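Local coordinates for protein cytochrome P450 268A2 Cyp268A2 (PDB 6BLD) that belongs to the cytochrome P450 family of haem proteins, holding an iron protoporphyrin IX and, beside it, (3E,5E)-6,10-dimethylundeca-3,5,9-trien-2-one, at residues A[20-23]-A[28-31]; A[35-40]-A[336-341]. All coordinates share one frame; numbering follows the deposited sequence.

Contact 1: residues A[20-23]-A[28-31]; sequences AFWA and QRES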
ATOM      1  N   ALA A  20      19.688   2.857   7.858  1.00 25.17           N
ATOM      2  CA  ALA A  20      19.476   4.044   8.679  1.00 25.51           C
ATOM      3  C   ALA A  20      18.638   5.084   7.948  1.00 24.54           C
ATOM      4  O   ALA A  20      17.835   5.788   8.571  1.00 24.77           O
ATOM      5  CB  ALA A  20      20.821   4.637   9.098  1.00 26.94           C
ATOM      6  N   PHE A  21      18.811   5.199   6.628  1.00 23.36           N
ATOM      7  CA  PHE A  21      18.001   6.138   5.859  1.00 21.87           C
ATOM      8  C   PHE A  21      16.525   5.774   5.929  1.00 20.86           C
ATOM      9  O   PHE A  21      15.663   6.654   6.051  1.00 20.52           O
ATOM     10  CB  PHE A  21      18.475   6.177   4.406  1.00 20.85           C
ATOM     11  CG  PHE A  21      17.665   7.089   3.528  1.00 19.79           C
ATOM     12  CD1 PHE A  21      17.898   8.455   3.523  1.00 19.78           C
ATOM     13  CD2 PHE A  21      16.669   6.581   2.705  1.00 18.82           C
ATOM     14  CE1 PHE A  21      17.155   9.297   2.717  1.00 19.37           C
ATOM     15  CE2 PHE A  21      15.923   7.419   1.897  1.00 18.30           C
ATOM     16  CZ  PHE A  21      16.168   8.780   1.902  1.00 18.68           C
ATOM     17  N   TRP A  22      16.212   4.483   5.856  1.00 20.21           N
ATOM     18  CA  TRP A  22      14.834   4.021   5.921  1.00 19.62           C
ATOM     19  C   TRP A  22      14.350   3.813   7.349  1.00 21.18           C
ATOM     20  O   TRP A  22      13.184   3.459   7.548  1.00 21.20           O
ATOM     21  CB  TRP A  22      14.681   2.737   5.103  1.00 17.74           C
ATOM     22  CG  TRP A  22      14.848   3.006   3.642  1.00 16.59           C
ATOM     23  CD1 TRP A  22      15.903   2.650   2.856  1.00 16.69           C
ATOM     24  CD2 TRP A  22      13.943   3.726   2.797  1.00 15.77           C
ATOM     25  NE1 TRP A  22      15.705   3.091   1.569  1.00 16.33           N
ATOM     26  CE2 TRP A  22      14.508   3.755   1.507  1.00 16.03           C
ATOM     27  CE3 TRP A  22      12.703   4.342   3.006  1.00 14.96           C
ATOM     28  CZ2 TRP A  22      13.879   4.375   0.431  1.00 15.82           C
ATOM     29  CZ3 TRP A  22      12.080   4.957   1.935  1.00 14.01           C
ATOM     30  CH2 TRP A  22      12.668   4.969   0.664  1.00 15.86           C
ATOM     31  N   ALA A  23      15.212   4.028   8.340  1.00 23.00           N
ATOM     32  CA  ALA A  23      14.809   4.086   9.737  1.00 25.05           C
ATOM     33  C   ALA A  23      14.647   5.515  10.234  1.00 26.44           C
ATOM     34  O   ALA A  23      14.224   5.718  11.376  1.00 26.30           O
ATOM     35  CB  ALA A  23      15.821   3.341  10.613  1.00 26.23           C
ATOM     36  N   GLN A  28      13.215  13.784   7.058  1.00 24.53           N
ATOM     37  CA  GLN A  28      14.630  13.684   6.720  1.00 24.78           C
ATOM     38  C   GLN A  28      14.823  13.100   5.326  1.00 24.19           C
ATOM     39  O   GLN A  28      15.673  13.571   4.561  1.00 24.54           O
ATOM     40  CB  GLN A  28      15.363  12.840   7.761  1.00 25.09           C
ATOM     41  CG  GLN A  28      16.763  12.433   7.339  1.00 25.78           C
ATOM     42  CD  GLN A  28      17.684  12.198   8.516  1.00 26.95           C
ATOM     43  OE1 GLN A  28      17.238  12.110   9.659  1.00 27.43           O
ATOM     44  NE2 GLN A  28      18.978  12.091   8.242  1.00 27.67           N
ATOM     45  N   ARG A  29      14.037  12.077   4.977  1.00 23.28           N
ATOM     46  CA  ARG A  29      14.127  11.498   3.641  1.00 22.53           C
ATOM     47  C   ARG A  29      13.717  12.498   2.570  1.00 22.69           C
ATOM     48  O   ARG A  29      14.232  12.450   1.447  1.00 22.87           O
ATOM     49  CB  ARG A  29      13.260  10.241   3.554  1.00 21.39           C
ATOM     50  CG  ARG A  29      13.732   9.090   4.432  1.00 21.39           C
ATOM     51  CD  ARG A  29      13.061   7.781   4.038  1.00 21.09           C
ATOM     52  NE  ARG A  29      11.642   7.766   4.381  1.00 21.17           N
ATOM     53  CZ  ARG A  29      11.157   7.293   5.525  1.00 22.25           C
ATOM     54  NH1 ARG A  29      11.979   6.794   6.439  1.00 22.83           N
ATOM     55  NH2 ARG A  29       9.851   7.318   5.754  1.00 22.56           N
ATOM     56  N   GLU A  30      12.802  13.414   2.898  1.00 22.96           N
ATOM     57  CA  GLU A  30      12.345  14.391   1.915  1.00 22.98           C
ATOM     58  C   GLU A  30      13.460  15.356   1.528  1.00 23.97           C
ATOM     59  O   GLU A  30      13.540  15.787   0.372  1.00 24.24           O
ATOM     60  CB  GLU A  30      11.127  15.147   2.453  1.00 22.66           C
ATOM     61  CG  GLU A  30      10.840  16.484   1.774  1.00 23.25           C
ATOM     62  CD  GLU A  30      10.473  16.345   0.303  1.00 23.15           C
ATOM     63  OE1 GLU A  30      10.154  15.223  -0.140  1.00 22.93           O
ATOM     64  OE2 GLU A  30      10.501  17.370  -0.411  1.00 23.94           O
ATOM     65  N   SER A  31      14.335  15.700   2.478  1.00 24.36           N
ATOM     66  CA  SER A  31      15.474  16.552   2.147  1.00 25.25           C
ATOM     67  C   SER A  31      16.396  15.879   1.140  1.00 23.92           C
ATOM     68  O   SER A  31      17.030  16.559   0.325  1.00 23.70           O
ATOM     69  CB  SER A  31      16.243  16.921   3.416  1.00 27.33           C
ATOM     70  OG  SER A  31      16.404  15.795   4.260  1.00 28.61           O
TER
HETATM   71  O   HOH W   1      10.974   5.224   9.149  1.00 40.53           O

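Contact 2: residues A[35-40]-A[336-341]; sequences ELRAER and YASGNW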
ATOM      1  N   GLU A  35      16.573  17.346  -3.027  1.00 23.54           N
ATOM      2  CA  GLU A  35      17.766  17.654  -3.810  1.00 25.02           C
ATOM      3  C   GLU A  35      17.802  16.847  -5.099  1.00 23.71           C
ATOM      4  O   GLU A  35      18.188  17.363  -6.155  1.00 24.03           O
ATOM      5  CB  GLU A  35      19.029  17.398  -2.988  1.00 27.26           C
ATOM      6  CG  GLU A  35      20.313  17.495  -3.807  1.00 29.97           C
ATOM      7  CD  GLU A  35      21.567  17.377  -2.963  1.00 32.84           C
ATOM      8  OE1 GLU A  35      22.637  17.057  -3.527  1.00 34.24           O
ATOM      9  OE2 GLU A  35      21.487  17.605  -1.740  1.00 33.77           O
ATOM     10  N   LEU A  36      17.407  15.574  -5.034  1.00 23.09           N
ATOM     11  CA  LEU A  36      17.351  14.755  -6.240  1.00 23.14           C
ATOM     12  C   LEU A  36      16.329  15.307  -7.226  1.00 22.79           C
ATOM     13  O   LEU A  36      16.635  15.500  -8.407  1.00 19.21           O
ATOM     14  CB  LEU A  36      17.027  13.307  -5.874  1.00 23.00           C
ATOM     15  CG  LEU A  36      18.125  12.550  -5.125  1.00 18.13           C
ATOM     16  CD1 LEU A  36      17.652  11.156  -4.754  1.00 17.30           C
ATOM     17  CD2 LEU A  36      19.397  12.485  -5.956  1.00 22.96           C
ATOM     18  N   ARG A  37      15.108  15.582  -6.752  1.00 22.13           N
ATOM     19  CA  ARG A  37      14.087  16.154  -7.622  1.00 22.43           C
ATOM     20  C   ARG A  37      14.577  17.423  -8.307  1.00 25.46           C
ATOM     21  O   ARG A  37      14.205  17.694  -9.453  1.00 25.97           O
ATOM     22  CB  ARG A  37      12.816  16.458  -6.824  1.00 20.35           C
ATOM     23  CG  ARG A  37      11.922  15.253  -6.572  1.00 18.29           C
ATOM     24  CD  ARG A  37      10.527  15.670  -6.119  1.00 17.59           C
ATOM     25  NE  ARG A  37      10.567  16.763  -5.151  1.00 17.80           N
ATOM     26  CZ  ARG A  37      10.589  16.597  -3.831  1.00 17.56           C
ATOM     27  NH1 ARG A  37      10.572  15.377  -3.311  1.00 16.89           N
ATOM     28  NH2 ARG A  37      10.629  17.653  -3.030  1.00 18.26           N
ATOM     29  N   ALA A  38      15.420  18.202  -7.633  1.00 28.48           N
ATOM     30  CA  ALA A  38      15.858  19.474  -8.193  1.00 32.57           C
ATOM     31  C   ALA A  38      17.049  19.299  -9.129  1.00 34.55           C
ATOM     32  O   ALA A  38      17.073  19.868 -10.226  1.00 35.52           O
ATOM     33  CB  ALA A  38      16.194  20.455  -7.068  1.00 34.10           C
ATOM     34  N   GLU A  39      18.046  18.513  -8.720  1.00 35.07           N
ATOM     35  CA  GLU A  39      19.305  18.428  -9.454  1.00 36.67           C
ATOM     36  C   GLU A  39      19.413  17.187 -10.335  1.00 35.60           C
ATOM     37  O   GLU A  39      19.767  17.296 -11.514  1.00 36.24           O
ATOM     38  CB  GLU A  39      20.488  18.470  -8.475  1.00 38.93           C
ATOM     39  CG  GLU A  39      20.370  19.516  -7.366  1.00 40.71           C
ATOM     40  CD  GLU A  39      20.368  20.950  -7.874  1.00 43.27           C
ATOM     41  OE1 GLU A  39      20.643  21.175  -9.073  1.00 44.42           O
ATOM     42  OE2 GLU A  39      20.090  21.859  -7.063  1.00 44.42           O
ATOM     43  N   ARG A  40      19.136  16.004  -9.789  1.00 32.29           N
ATOM     44  CA  ARG A  40      19.294  14.740 -10.512  1.00 30.33           C
ATOM     45  C   ARG A  40      18.039  13.900 -10.311  1.00 27.85           C
ATOM     46  O   ARG A  40      18.033  12.946  -9.519  1.00 27.09           O
ATOM     47  CB  ARG A  40      20.547  13.995 -10.049  1.00 30.80           C
ATOM     48  CG  ARG A  40      21.803  14.860 -10.035  1.00 32.19           C
ATOM     49  CD  ARG A  40      22.987  14.149  -9.393  1.00 32.22           C
ATOM     50  NE  ARG A  40      22.761  13.830  -7.985  1.00 31.13           N
ATOM     51  CZ  ARG A  40      22.795  14.718  -6.995  1.00 30.47           C
ATOM     52  NH1 ARG A  40      22.581  14.325  -5.748  1.00 29.53           N
ATOM     53  NH2 ARG A  40      23.043  15.995  -7.249  1.00 31.41           N
ATOM     54  N   TYR A 336       7.046   7.114  -4.397  1.00 13.18           N
ATOM     55  CA  TYR A 336       5.760   7.804  -4.391  1.00 14.23           C
ATOM     56  C   TYR A 336       5.723   8.948  -3.385  1.00 14.55           C
ATOM     57  O   TYR A 336       5.056   9.961  -3.625  1.00 13.89           O
ATOM     58  CB  TYR A 336       4.639   6.809  -4.098  1.00 13.00           C
ATOM     59  CG  TYR A 336       4.557   5.661  -5.077  1.00 13.90           C
ATOM     60  CD1 TYR A 336       4.652   4.345  -4.646  1.00 13.45           C
ATOM     61  CD2 TYR A 336       4.375   5.895  -6.434  1.00 14.10           C
ATOM     62  CE1 TYR A 336       4.569   3.293  -5.539  1.00 13.78           C
ATOM     63  CE2 TYR A 336       4.291   4.851  -7.334  1.00 13.78           C
ATOM     64  CZ  TYR A 336       4.388   3.554  -6.882  1.00 14.15           C
ATOM     65  OH  TYR A 336       4.301   2.515  -7.779  1.00 15.12           O
ATOM     66  N   ALA A 337       6.416   8.805  -2.251  1.00 14.33           N
ATOM     67  CA  ALA A 337       6.462   9.893  -1.279  1.00 14.49           C
ATOM     68  C   ALA A 337       7.183  11.110  -1.841  1.00 15.38           C
ATOM     69  O   ALA A 337       6.823  12.249  -1.521  1.00 15.70           O
ATOM     70  CB  ALA A 337       7.134   9.427   0.012  1.00 14.05           C
ATOM     71  N   SER A 338       8.203  10.891  -2.674  1.00 15.35           N
ATOM     72  CA  SER A 338       8.861  12.011  -3.337  1.00 15.65           C
ATOM     73  C   SER A 338       7.954  12.629  -4.392  1.00 15.72           C
ATOM     74  O   SER A 338       7.877  13.859  -4.511  1.00 16.27           O
ATOM     75  CB  SER A 338      10.177  11.552  -3.961  1.00 15.72           C
ATOM     76  OG  SER A 338      10.774  12.598  -4.707  1.00 16.31           O
ATOM     77  N   GLY A 339       7.255  11.794  -5.163  1.00 14.76           N
ATOM     78  CA  GLY A 339       6.347  12.312  -6.171  1.00 14.95           C
ATOM     79  C   GLY A 339       5.182  13.084  -5.588  1.00 16.70           C
ATOM     80  O   GLY A 339       4.689  14.031  -6.208  1.00 17.07           O
ATOM     81  N   ASN A 340       4.725  12.701  -4.395  1.00 16.29           N
ATOM     82  CA  ASN A 340       3.623  13.406  -3.754  1.00 16.91           C
ATOM     83  C   ASN A 340       4.069  14.666  -3.024  1.00 17.99           C
ATOM     84  O   ASN A 340       3.214  15.439  -2.579  1.00 18.38           O
ATOM     85  CB  ASN A 340       2.892  12.470  -2.789  1.00 14.78           C
ATOM     86  CG  ASN A 340       1.966  11.510  -3.508  1.00 14.88           C
ATOM     87  OD1 ASN A 340       1.569  11.754  -4.649  1.00 14.61           O
ATOM     88  ND2 ASN A 340       1.618  10.411  -2.849  1.00 14.53           N
ATOM     89  N   TRP A 341       5.378  14.886  -2.885  1.00 18.59           N
ATOM     90  CA  TRP A 341       5.916  16.137  -2.369  1.00 20.32           C
ATOM     91  C   TRP A 341       6.592  16.956  -3.464  1.00 21.66           C
ATOM     92  O   TRP A 341       7.345  17.890  -3.167  1.00 22.06           O
ATOM     93  CB  TRP A 341       6.895  15.867  -1.224  1.00 20.53           C
ATOM     94  CG  TRP A 341       6.290  16.070   0.135  1.00 21.22           C
ATOM     95  CD1 TRP A 341       6.579  17.067   1.021  1.00 22.16           C
ATOM     96  CD2 TRP A 341       5.286  15.259   0.757  1.00 21.04           C
ATOM     97  NE1 TRP A 341       5.821  16.924   2.157  1.00 22.52           N
ATOM     98  CE2 TRP A 341       5.018  15.822   2.021  1.00 21.97           C
ATOM     99  CE3 TRP A 341       4.591  14.108   0.370  1.00 20.75           C
ATOM    100  CZ2 TRP A 341       4.084  15.275   2.899  1.00 22.19           C
ATOM    101  CZ3 TRP A 341       3.663  13.567   1.244  1.00 20.69           C
ATOM    102  CH2 TRP A 341       3.419  14.150   2.493  1.00 21.50           C
TER

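Contact 1: residues A[20-23]-A[28-31]
Phe-21 and Trp-22 meet the long side chain of Arg-29 in a buried aromatic-aliphatic contact between two consecutive N-terminal helices, 19-23 and 26-39, the second corresponding to helix A of the cytochrome P450 fold. The backbones come to 7.0 Å between the CA atoms of Phe-21 and Arg-29, and no direct hydrogen bond joins the segments. Instead, Arg-29 CG lies over one face of the Phe-21 ring in a CH-pi contact, 3.8 Å from its centroid and 22° off the normal. Phe-21 holds CG anti to the backbone N (chi1 178°), which swings the ring toward helix 26-39; its CZ comes 3.5 Å from Arg-29 CG. Arg-29 CD lies 3.6 Å from Trp-22 CE3, and the bend at chi3 turns NE and the guanidinium along the indole, with the guanidinium plane tilted 24° from it and CE3 over one guanidinium face. Phe-21 CD2 also sits over a face of the indole, so the two rings touch each other as well as the arginine. The indole is fixed independently, NE1 bonding to Leu-16 O, while Ser-24 OG bonds to Phe-21 O, beside the Arg-29 methylenes. A water in the guanidinium plane accepts a long hydrogen bond from Arg-29 NH1 at 3.3 Å and lies equally far from Trp-22 O, to which it can donate, a tentative bridge.

Contact 2: residues A[35-40]-A[336-341]
Arg-37 and Ser-338 mark the nearest backbone approach, 7.9 Å between their CA atoms, where the later part of helix 26-39 faces the short helix 336-339 that directly follows strand 331-335 of the five-stranded mixed sheet. Both CB atoms point across the gap, and a single arginine does nearly all the reaching. Arg-37 NH1 gives a hydrogen bond to Ser-338 OG, 3.1 Å long and almost straight at 163°, with the oxygen only 5° out of the guanidinium plane. Ser-338 turns OG anti to its own nitrogen (chi1 175°), placing the hydroxyl beside the arginine chain, 3.4 Å from Arg-37 CD. That same OG bonds to Thr-65 O, so the serine ties the arginine to the turn after strand 61-64. The carbonyl of Trp-341 approaches differently: its O hangs over one guanidinium face, offset toward the rim and 3.3 Å from Arg-37 NH2, at an angle too poor for a hydrogen bond. Within its own helix, Arg-37 NH2 forms a salt bridge to Glu-30 OE2, the stronger polar tie of this group. The carboxylate thus balances the buried positive charge, while the serine bond and the salt bridge probably fix the guanidinium's rotation between helix 26-39 and the segment that follows strand 331-335.

In the fold
Helix 26-39 serves both contacts, whose centres lie 13 Å apart on the same side of the molecule. They come in series along the chain: contact 1 closes a local pairing of neighbouring helices, whereas contact 2 spans almost 300 residues to reach the segment after strand 331-335. Glu-30, of the 28-31 segment, reaches into contact 2, pairing with its arginine while OE1 packs on Trp-341 CB. One helix thereby attaches the N-terminal part of the chain to the mixed sheet region of the P450 fold. Neither contact reaches the haem: the side chains of Trp-22 and Trp-341 are about 14 Å and about 11 Å from it.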